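Local coordinates for protein aminoglycoside N(3)-acetyltransferase (Enterobacter cloacae, PDB 6NP3) that catalyses transfer of an acetyl group from acetyl-CoA to the 3-amino group of 2-deoxystreptamine aminoglycosides such as gentamicin, thereby probably conferring antibiotic resistance, at residues A[139-144]-A[166-171]; A[172-177]-A[221-226]; A[67-72]-A[78-83]. All blocks are in the same frame, centred on the assembly; numbering follows the deposited sequence.

Contact 1 (A[139-144]-A[166-171]). With LLL ((2R,3R,4R,5R)-2-((1S,2S,3R,4S,6R)-4,6-diamino-3-((2R,3R,6S)-3-amino-6-(aminomethyl)-tetrahydro-2H-pyran-2-yloxy)-2-hydr oxycyclohexyloxy)-5-methyl-4-(methylamino)-tetrahydro-2H-pyran-3,5-diol), chain B.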
# COMPACT_ATOMS: atom_id res chain seq x y z
N ALA A 139 -2.97 13.56 -3.73
CA ALA A 139 -3.15 13.02 -2.39
C ALA A 139 -2.91 11.51 -2.43
O ALA A 139 -3.77 10.69 -2.09
CB ALA A 139 -4.54 13.33 -1.85
N ALA A 140 -1.70 11.11 -2.80
CA ALA A 140 -1.45 9.69 -3.02
C ALA A 140 -1.47 8.89 -1.73
O ALA A 140 -2.21 7.90 -1.61
CB ALA A 140 -0.13 9.51 -3.76
N TYR A 141 -0.64 9.29 -0.74
CA TYR A 141 -0.48 8.56 0.51
C TYR A 141 -0.64 9.43 1.73
O TYR A 141 -0.50 8.92 2.85
CB TYR A 141 0.90 7.88 0.59
CG TYR A 141 1.22 7.15 -0.70
CD1 TYR A 141 0.57 5.97 -1.03
CD2 TYR A 141 2.10 7.67 -1.62
CE1 TYR A 141 0.81 5.31 -2.21
CE2 TYR A 141 2.35 7.01 -2.82
CZ TYR A 141 1.69 5.84 -3.10
OH TYR A 141 1.90 5.19 -4.29
N GLY A 142 -0.96 10.70 1.56
CA GLY A 142 -1.01 11.59 2.69
C GLY A 142 -2.42 11.89 3.13
O GLY A 142 -3.34 11.09 2.94
N PRO A 143 -2.61 13.07 3.74
CA PRO A 143 -3.95 13.48 4.15
C PRO A 143 -4.95 13.32 3.02
O PRO A 143 -4.65 13.59 1.85
CB PRO A 143 -3.77 14.94 4.59
CG PRO A 143 -2.32 14.98 5.07
CD PRO A 143 -1.58 14.06 4.15
N ARG A 144 -6.13 12.84 3.38
CA ARG A 144 -7.30 12.70 2.52
C ARG A 144 -7.21 11.44 1.67
O ARG A 144 -8.14 11.15 0.90
CB ARG A 144 -7.58 13.93 1.65
CG ARG A 144 -7.75 15.19 2.50
CD ARG A 144 -8.13 16.41 1.67
NE ARG A 144 -9.39 16.19 0.95
CZ ARG A 144 -10.59 16.53 1.41
NH1 ARG A 144 -10.73 17.13 2.58
NH2 ARG A 144 -11.66 16.28 0.68
N ALA A 166 8.72 -2.12 2.80
CA ALA A 166 7.42 -2.41 2.22
C ALA A 166 6.27 -1.61 2.81
O ALA A 166 5.18 -1.67 2.27
CB ALA A 166 7.11 -3.90 2.40
N VAL A 167 6.52 -0.78 3.82
CA VAL A 167 5.46 -0.22 4.66
C VAL A 167 4.90 1.07 4.04
O VAL A 167 5.30 2.19 4.39
CB VAL A 167 5.99 0.01 6.07
CG1 VAL A 167 4.87 0.50 6.96
CG2 VAL A 167 6.68 -1.22 6.64
N THR A 168 3.95 0.90 3.13
CA THR A 168 3.40 2.02 2.38
C THR A 168 2.85 3.09 3.30
O THR A 168 2.91 4.28 2.98
CB THR A 168 2.27 1.52 1.48
OG1 THR A 168 2.70 0.34 0.78
CG2 THR A 168 1.82 2.56 0.52
N ALA A 169 2.27 2.70 4.43
CA ALA A 169 1.67 3.70 5.28
C ALA A 169 2.67 4.75 5.74
O ALA A 169 2.25 5.87 6.06
CB ALA A 169 0.99 3.08 6.48
N LEU A 170 3.96 4.42 5.82
CA LEU A 170 4.94 5.42 6.22
C LEU A 170 5.10 6.55 5.22
O LEU A 170 5.65 7.59 5.59
CB LEU A 170 6.28 4.76 6.55
CG LEU A 170 6.37 4.18 7.96
CD1 LEU A 170 7.58 3.30 8.11
CD2 LEU A 170 6.39 5.32 8.97
N HIS A 171 4.64 6.39 3.98
CA HIS A 171 4.56 7.56 3.11
C HIS A 171 3.65 8.65 3.67
O HIS A 171 3.82 9.82 3.29
CB HIS A 171 4.21 7.17 1.67
CG HIS A 171 5.24 6.30 1.03
ND1 HIS A 171 6.55 6.69 0.86
CD2 HIS A 171 5.16 5.06 0.49
CE1 HIS A 171 7.22 5.73 0.25
NE2 HIS A 171 6.40 4.73 0.01
C11 LLL B . 10.21 0.87 -4.20
O11 LLL B . 9.06 1.28 -3.42
C21 LLL B . 10.58 -0.54 -3.74
N21 LLL B . 9.36 -1.34 -3.77
C31 LLL B . 11.03 -0.52 -2.32
C41 LLL B . 12.25 0.37 -2.22
C51 LLL B . 11.87 1.75 -2.74
O51 LLL B . 11.38 1.67 -4.05
C61 LLL B . 13.09 2.66 -2.76
N61 LLL B . 12.67 3.96 -3.28
C12 LLL B . 5.72 3.56 -4.60
N12 LLL B . 4.79 4.62 -4.96
C22 LLL B . 6.25 3.74 -3.18
C32 LLL B . 7.15 2.55 -2.88
N32 LLL B . 7.65 2.67 -1.51
C42 LLL B . 8.35 2.46 -3.81
C52 LLL B . 7.86 2.43 -5.26
O52 LLL B . 8.98 2.53 -6.11
C62 LLL B . 6.91 3.56 -5.58
O62 LLL B . 6.39 3.36 -6.88
C13 LLL B . 6.49 4.45 -7.80
C23 LLL B . 5.29 4.32 -8.74
O23 LLL B . 4.12 4.28 -7.96
C33 LLL B . 5.36 2.99 -9.53
N33 LLL B . 4.25 2.94 -10.51
C43 LLL B . 6.72 2.91 -10.24
O43 LLL B . 6.71 3.89 -11.26
C53 LLL B . 7.86 3.17 -9.25
O53 LLL B . 7.71 4.40 -8.56
C83 LLL B . 6.93 1.52 -10.84
C93 LLL B . 3.47 1.69 -10.36
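The side chains of Y141 and H171 run side by side into the gentamicin pocket of this antibiotic N-acetyltransferase. Their ring planes meet at 40°, an oblique pairing that is neither a stack nor edge-to-face. One face of the Y141 ring carries the methyl of A140, 3.5 Å above the plane and offset toward the rim, and F59 adds an edge-to-face partner. The closest approach is at the roots, where Y141 CB sits 3.6 Å from H171 CB. T168 comes in at a slant, its CG2 meeting Y141 CD1 at 3.9 Å.

Both aromatic side chains have CG anti to the carbonyl carbon (chi1 -47° in Y141), and their polar ends reach the two amines of one 2-deoxystreptamine ring. Y141 OH accepts from LLL N12 at 3.0 Å. The other nitrogen, LLL N32, is the 3-amino group that the enzyme acetylates. A type I turn from V167 to L170 leads into the helix bearing H171, whose NE2 receives LLL N32 at the ring edge, in plane, at 2.8 Å.

Contact 2 (A[172-177]-A[221-226])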
# COMPACT_ATOMS: atom_id res chain seq x y z
N TYR A 172 2.69 8.31 4.53
CA TYR A 172 1.91 9.36 5.18
C TYR A 172 2.80 10.21 6.08
O TYR A 172 2.68 11.44 6.11
CB TYR A 172 0.76 8.73 5.97
CG TYR A 172 -0.11 9.75 6.66
CD1 TYR A 172 0.28 10.34 7.84
CD2 TYR A 172 -1.31 10.16 6.12
CE1 TYR A 172 -0.48 11.32 8.46
CE2 TYR A 172 -2.08 11.11 6.75
CZ TYR A 172 -1.66 11.70 7.92
OH TYR A 172 -2.44 12.68 8.52
N ALA A 173 3.69 9.56 6.83
CA ALA A 173 4.59 10.32 7.68
C ALA A 173 5.44 11.28 6.86
O ALA A 173 5.70 12.41 7.29
CB ALA A 173 5.50 9.38 8.46
N GLU A 174 5.90 10.83 5.71
CA GLU A 174 6.70 11.69 4.85
C GLU A 174 5.90 12.89 4.38
O GLU A 174 6.41 14.01 4.32
CB GLU A 174 7.22 10.87 3.66
CG GLU A 174 8.19 9.77 4.01
CD GLU A 174 8.73 9.03 2.84
OE1 GLU A 174 9.85 8.52 2.98
OE2 GLU A 174 8.05 8.90 1.81
N ALA A 175 4.63 12.66 4.03
CA ALA A 175 3.78 13.73 3.52
C ALA A 175 3.57 14.80 4.56
O ALA A 175 3.62 15.99 4.22
CB ALA A 175 2.44 13.15 3.11
N VAL A 176 3.41 14.43 5.83
CA VAL A 176 3.08 15.42 6.84
C VAL A 176 4.29 15.93 7.62
O VAL A 176 4.16 16.90 8.39
CB VAL A 176 1.99 14.96 7.82
CG1 VAL A 176 0.72 14.56 7.07
CG2 VAL A 176 2.46 13.84 8.74
N ALA A 177 5.46 15.34 7.43
CA ALA A 177 6.61 15.72 8.23
C ALA A 177 6.99 17.18 7.99
O ALA A 177 7.11 17.64 6.85
CB ALA A 177 7.79 14.82 7.90
N ASP A 221 15.48 3.98 1.40
CA ASP A 221 14.67 5.18 1.53
C ASP A 221 14.32 5.42 3.00
O ASP A 221 14.74 4.69 3.90
CB ASP A 221 13.45 5.10 0.61
CG ASP A 221 12.37 4.17 1.12
OD1 ASP A 221 12.67 3.11 1.74
OD2 ASP A 221 11.19 4.51 0.85
N ALA A 222 13.57 6.50 3.25
CA ALA A 222 13.22 6.83 4.62
C ALA A 222 12.26 5.80 5.20
O ALA A 222 12.32 5.51 6.39
CB ALA A 222 12.61 8.22 4.71
N VAL A 223 11.32 5.28 4.40
CA VAL A 223 10.42 4.24 4.90
C VAL A 223 11.23 3.10 5.51
O VAL A 223 10.97 2.63 6.63
CB VAL A 223 9.52 3.73 3.76
CG1 VAL A 223 8.74 2.48 4.20
CG2 VAL A 223 8.59 4.81 3.34
N GLU A 224 12.22 2.61 4.76
CA GLU A 224 13.03 1.49 5.24
C GLU A 224 13.80 1.86 6.49
O GLU A 224 13.89 1.06 7.43
CB GLU A 224 13.98 1.02 4.14
CG GLU A 224 14.87 -0.12 4.58
CD GLU A 224 15.68 -0.75 3.47
OE1 GLU A 224 15.43 -0.47 2.28
OE2 GLU A 224 16.58 -1.54 3.82
N ARG A 225 14.40 3.04 6.51
CA ARG A 225 15.19 3.42 7.67
C ARG A 225 14.31 3.58 8.90
O ARG A 225 14.70 3.17 10.00
CB ARG A 225 15.97 4.69 7.38
CG ARG A 225 16.99 4.53 6.24
CD ARG A 225 18.32 5.32 6.47
NE ARG A 225 18.81 5.05 7.82
CZ ARG A 225 19.10 5.98 8.72
NH1 ARG A 225 19.02 7.27 8.42
NH2 ARG A 225 19.50 5.61 9.93
N ILE A 226 13.13 4.19 8.74
CA ILE A 226 12.21 4.35 9.86
C ILE A 226 11.76 2.99 10.37
O ILE A 226 11.77 2.73 11.57
CB ILE A 226 11.01 5.21 9.45
CG1 ILE A 226 11.42 6.65 9.14
CG2 ILE A 226 9.94 5.16 10.52
CD1 ILE A 226 10.36 7.39 8.40
O HOH W 1 12.05 8.41 1.49
O HOH W 2 10.97 6.92 1.37
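E174, A222 and V223 carry this contact, in which a glutamate from the middle of helix 170-176 points at the capped N-terminus of helix 222-233. Its side chain leaves beside the backbone N (chi1 -66°) and runs extended beyond CG, which brings OE1 across the gap between the helices. OE1 then lies 3.3 Å from the methyl A222 CB and 3.9 Å from V223 CG2. The nearest CA atoms, of E174 and A222, are 8.1 Å apart. No direct hydrogen bond joins the segments.

Water can bridge instead: at one of two sites too close together to be filled at once, it donates to E174 OE1 at 2.7 Å and accepts from A222 N at 3.0 Å. The links of the other site are doubtful. E174 OE2 bonds to H171 ND1, a pairing consistent with part of a catalytic triad, which places E174 as a second-shell residue that can fix the rotation of the H171 ring. V223 also packs on H171 and L170. In the conformer given, D221 caps the helix: its OD1 accepts from E224 N at 3.1 Å, with the donor 51° out of the carboxylate plane.

Contact 3 (A[67-72]-A[78-83]). With LLL ((2R,3R,4R,5R)-2-((1S,2S,3R,4S,6R)-4,6-diamino-3-((2R,3R,6S)-3-amino-6-(aminomethyl)-tetrahydro-2H-pyran-2-yloxy)-2-hydr oxycyclohexyloxy)-5-methyl-4-(methylamino)-tetrahydro-2H-pyran-3,5-diol), chain B.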
# COMPACT_ATOMS: atom_id res chain seq x y z
N TYR A 67 3.73 6.25 -15.01
CA TYR A 67 4.48 7.08 -14.08
C TYR A 67 5.81 7.51 -14.69
O TYR A 67 6.08 8.71 -14.84
CB TYR A 67 4.68 6.31 -12.77
CG TYR A 67 5.31 7.10 -11.66
CD1 TYR A 67 6.69 7.13 -11.50
CD2 TYR A 67 4.53 7.78 -10.75
CE1 TYR A 67 7.28 7.84 -10.46
CE2 TYR A 67 5.10 8.50 -9.72
CZ TYR A 67 6.47 8.53 -9.58
OH TYR A 67 7.03 9.26 -8.53
N GLU A 68 6.67 6.55 -14.99
CA GLU A 68 7.97 6.91 -15.55
C GLU A 68 7.83 7.67 -16.86
O GLU A 68 8.61 8.59 -17.14
CB GLU A 68 8.81 5.66 -15.75
CG GLU A 68 9.54 5.16 -14.50
CD GLU A 68 8.74 4.16 -13.69
OE1 GLU A 68 7.75 3.60 -14.21
OE2 GLU A 68 9.11 3.91 -12.53
N GLN A 69 6.82 7.32 -17.66
CA GLN A 69 6.66 7.90 -18.99
C GLN A 69 6.21 9.35 -18.94
O GLN A 69 6.39 10.06 -19.92
CB GLN A 69 5.64 7.07 -19.77
CG GLN A 69 6.07 5.62 -20.06
CD GLN A 69 5.69 4.63 -18.97
OE1 GLN A 69 5.42 4.99 -17.82
NE2 GLN A 69 5.69 3.35 -19.33
N THR A 70 5.61 9.79 -17.83
CA THR A 70 5.14 11.16 -17.71
C THR A 70 5.91 11.95 -16.65
O THR A 70 5.67 13.15 -16.50
CB THR A 70 3.64 11.20 -17.41
OG1 THR A 70 3.40 10.67 -16.11
CG2 THR A 70 2.86 10.45 -18.46
N LEU A 71 6.79 11.29 -15.91
CA LEU A 71 7.46 11.92 -14.78
C LEU A 71 8.28 13.11 -15.24
O LEU A 71 9.07 13.02 -16.18
CB LEU A 71 8.40 10.90 -14.15
CG LEU A 71 8.53 10.74 -12.64
CD1 LEU A 71 10.00 10.34 -12.33
CD2 LEU A 71 8.13 11.90 -11.79
N GLY A 72 8.11 14.25 -14.56
CA GLY A 72 8.90 15.42 -14.85
C GLY A 72 8.40 16.29 -15.98
O GLY A 72 8.98 17.35 -16.24
N ALA A 78 3.31 13.52 -26.27
CA ALA A 78 2.25 13.39 -27.27
C ALA A 78 1.88 11.95 -27.56
O ALA A 78 0.69 11.62 -27.65
CB ALA A 78 2.68 14.08 -28.57
N ALA A 79 2.87 11.08 -27.73
CA ALA A 79 2.60 9.69 -28.09
C ALA A 79 1.95 8.94 -26.94
O ALA A 79 1.11 8.06 -27.18
CB ALA A 79 3.89 9.00 -28.52
N ILE A 80 2.34 9.25 -25.70
CA ILE A 80 1.67 8.70 -24.52
C ILE A 80 0.24 9.19 -24.45
O ILE A 80 -0.70 8.40 -24.24
CB ILE A 80 2.45 9.12 -23.27
CG1 ILE A 80 3.90 8.64 -23.32
CG2 ILE A 80 1.76 8.62 -22.00
CD1 ILE A 80 4.09 7.16 -23.37
N ALA A 81 0.05 10.50 -24.62
CA ALA A 81 -1.26 11.10 -24.48
C ALA A 81 -2.24 10.48 -25.45
O ALA A 81 -3.41 10.29 -25.12
CB ALA A 81 -1.16 12.61 -24.71
N GLN A 82 -1.78 10.18 -26.67
CA GLN A 82 -2.71 9.72 -27.70
C GLN A 82 -3.23 8.32 -27.40
O GLN A 82 -4.41 8.03 -27.64
CB GLN A 82 -2.12 9.77 -29.11
CG GLN A 82 -3.15 9.23 -30.11
CD GLN A 82 -2.78 9.34 -31.57
OE1 GLN A 82 -1.64 9.13 -31.96
NE2 GLN A 82 -3.77 9.62 -32.40
N SER A 83 -2.35 7.41 -26.98
CA SER A 83 -2.73 6.01 -26.98
C SER A 83 -2.81 5.33 -25.62
O SER A 83 -3.24 4.16 -25.58
CB SER A 83 -1.79 5.17 -27.87
OG SER A 83 -0.48 5.14 -27.35
C11 LLL B . 10.21 0.87 -4.20
O11 LLL B . 9.06 1.28 -3.42
C21 LLL B . 10.58 -0.54 -3.74
N21 LLL B . 9.36 -1.34 -3.77
C31 LLL B . 11.03 -0.52 -2.32
C41 LLL B . 12.25 0.37 -2.22
C51 LLL B . 11.87 1.75 -2.74
O51 LLL B . 11.38 1.67 -4.05
C61 LLL B . 13.09 2.66 -2.76
N61 LLL B . 12.67 3.96 -3.28
C12 LLL B . 5.72 3.56 -4.60
N12 LLL B . 4.79 4.62 -4.96
C22 LLL B . 6.25 3.74 -3.18
C32 LLL B . 7.15 2.55 -2.88
N32 LLL B . 7.65 2.67 -1.51
C42 LLL B . 8.35 2.46 -3.81
C52 LLL B . 7.86 2.43 -5.26
O52 LLL B . 8.98 2.53 -6.11
C62 LLL B . 6.91 3.56 -5.58
O62 LLL B . 6.39 3.36 -6.88
C13 LLL B . 6.49 4.45 -7.80
C23 LLL B . 5.29 4.32 -8.74
O23 LLL B . 4.12 4.28 -7.96
C33 LLL B . 5.36 2.99 -9.53
N33 LLL B . 4.25 2.94 -10.51
C43 LLL B . 6.72 2.91 -10.24
O43 LLL B . 6.71 3.89 -11.26
C53 LLL B . 7.86 3.17 -9.25
O53 LLL B . 7.71 4.40 -8.56
C83 LLL B . 6.93 1.52 -10.84
C93 LLL B . 3.47 1.69 -10.36
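The side chains of Q69 and I80 cross at about a right angle, and that of T70 crosses I80 obliquely, so the isoleucine fits against two consecutive residues of the short helix 67-70. Its two branches divide the work. I80 CD1 touches Q69 CB at 3.9 Å, while I80 CG2 meets T70 CG2 at 4.1 Å. Q69 starts toward I80 but bends at chi2 (89°), which turns its amide away and leaves only the aliphatic root in contact. T70 is split by polarity: its methyl faces I80, and OG1 accepts from S188 N and bonds to P66 O. The contact is therefore plain hydrophobic packing, without a hydrogen bond between the segments.

The same short helix lines the antibiotic pocket on another side. LLL C23 sits 4.0 Å above the Y67 ring plane, over its centre, a sugar–aromatic packing, and the hydroxyl LLL O43 donates to E68 OE2 at 2.7 Å. A bend at chi2 (91°) turns the E68 carboxylate to this sugar hydroxyl.

Both helices rest against the antiparallel hairpin of strands 184-193 and 196-205. Y67 and L71 pack on V185, T70 on Y187, and G72 pairs with T186 through the backbone; from helix 78-83, A81 O and Q82 O receive W199 NE1 and R197 NH2.

Along the chain, contact 3 closes first, contact 1 follows, and contact 2 opens last. Contacts 1 and 2 are neighbours, with centres 9 Å apart. They share helix 170-176, whose start carries H171 to the antibiotic and, with E174 further on, also packs toward helix 222-233, and they touch where H171 CE1 meets V223 CG2 at 3.5 Å. Contact 3 lies out by the two-stranded hairpin, its centre about 24 Å from that of contact 1 and 28 Å from that of contact 2. Contacts 1 and 3 do not touch, their nearest atoms about 7 Å apart, but gentamicin touches both: contact 1 holds its deoxystreptamine ring, contact 3 the methylamino sugar. Contact 2 backs the histidine.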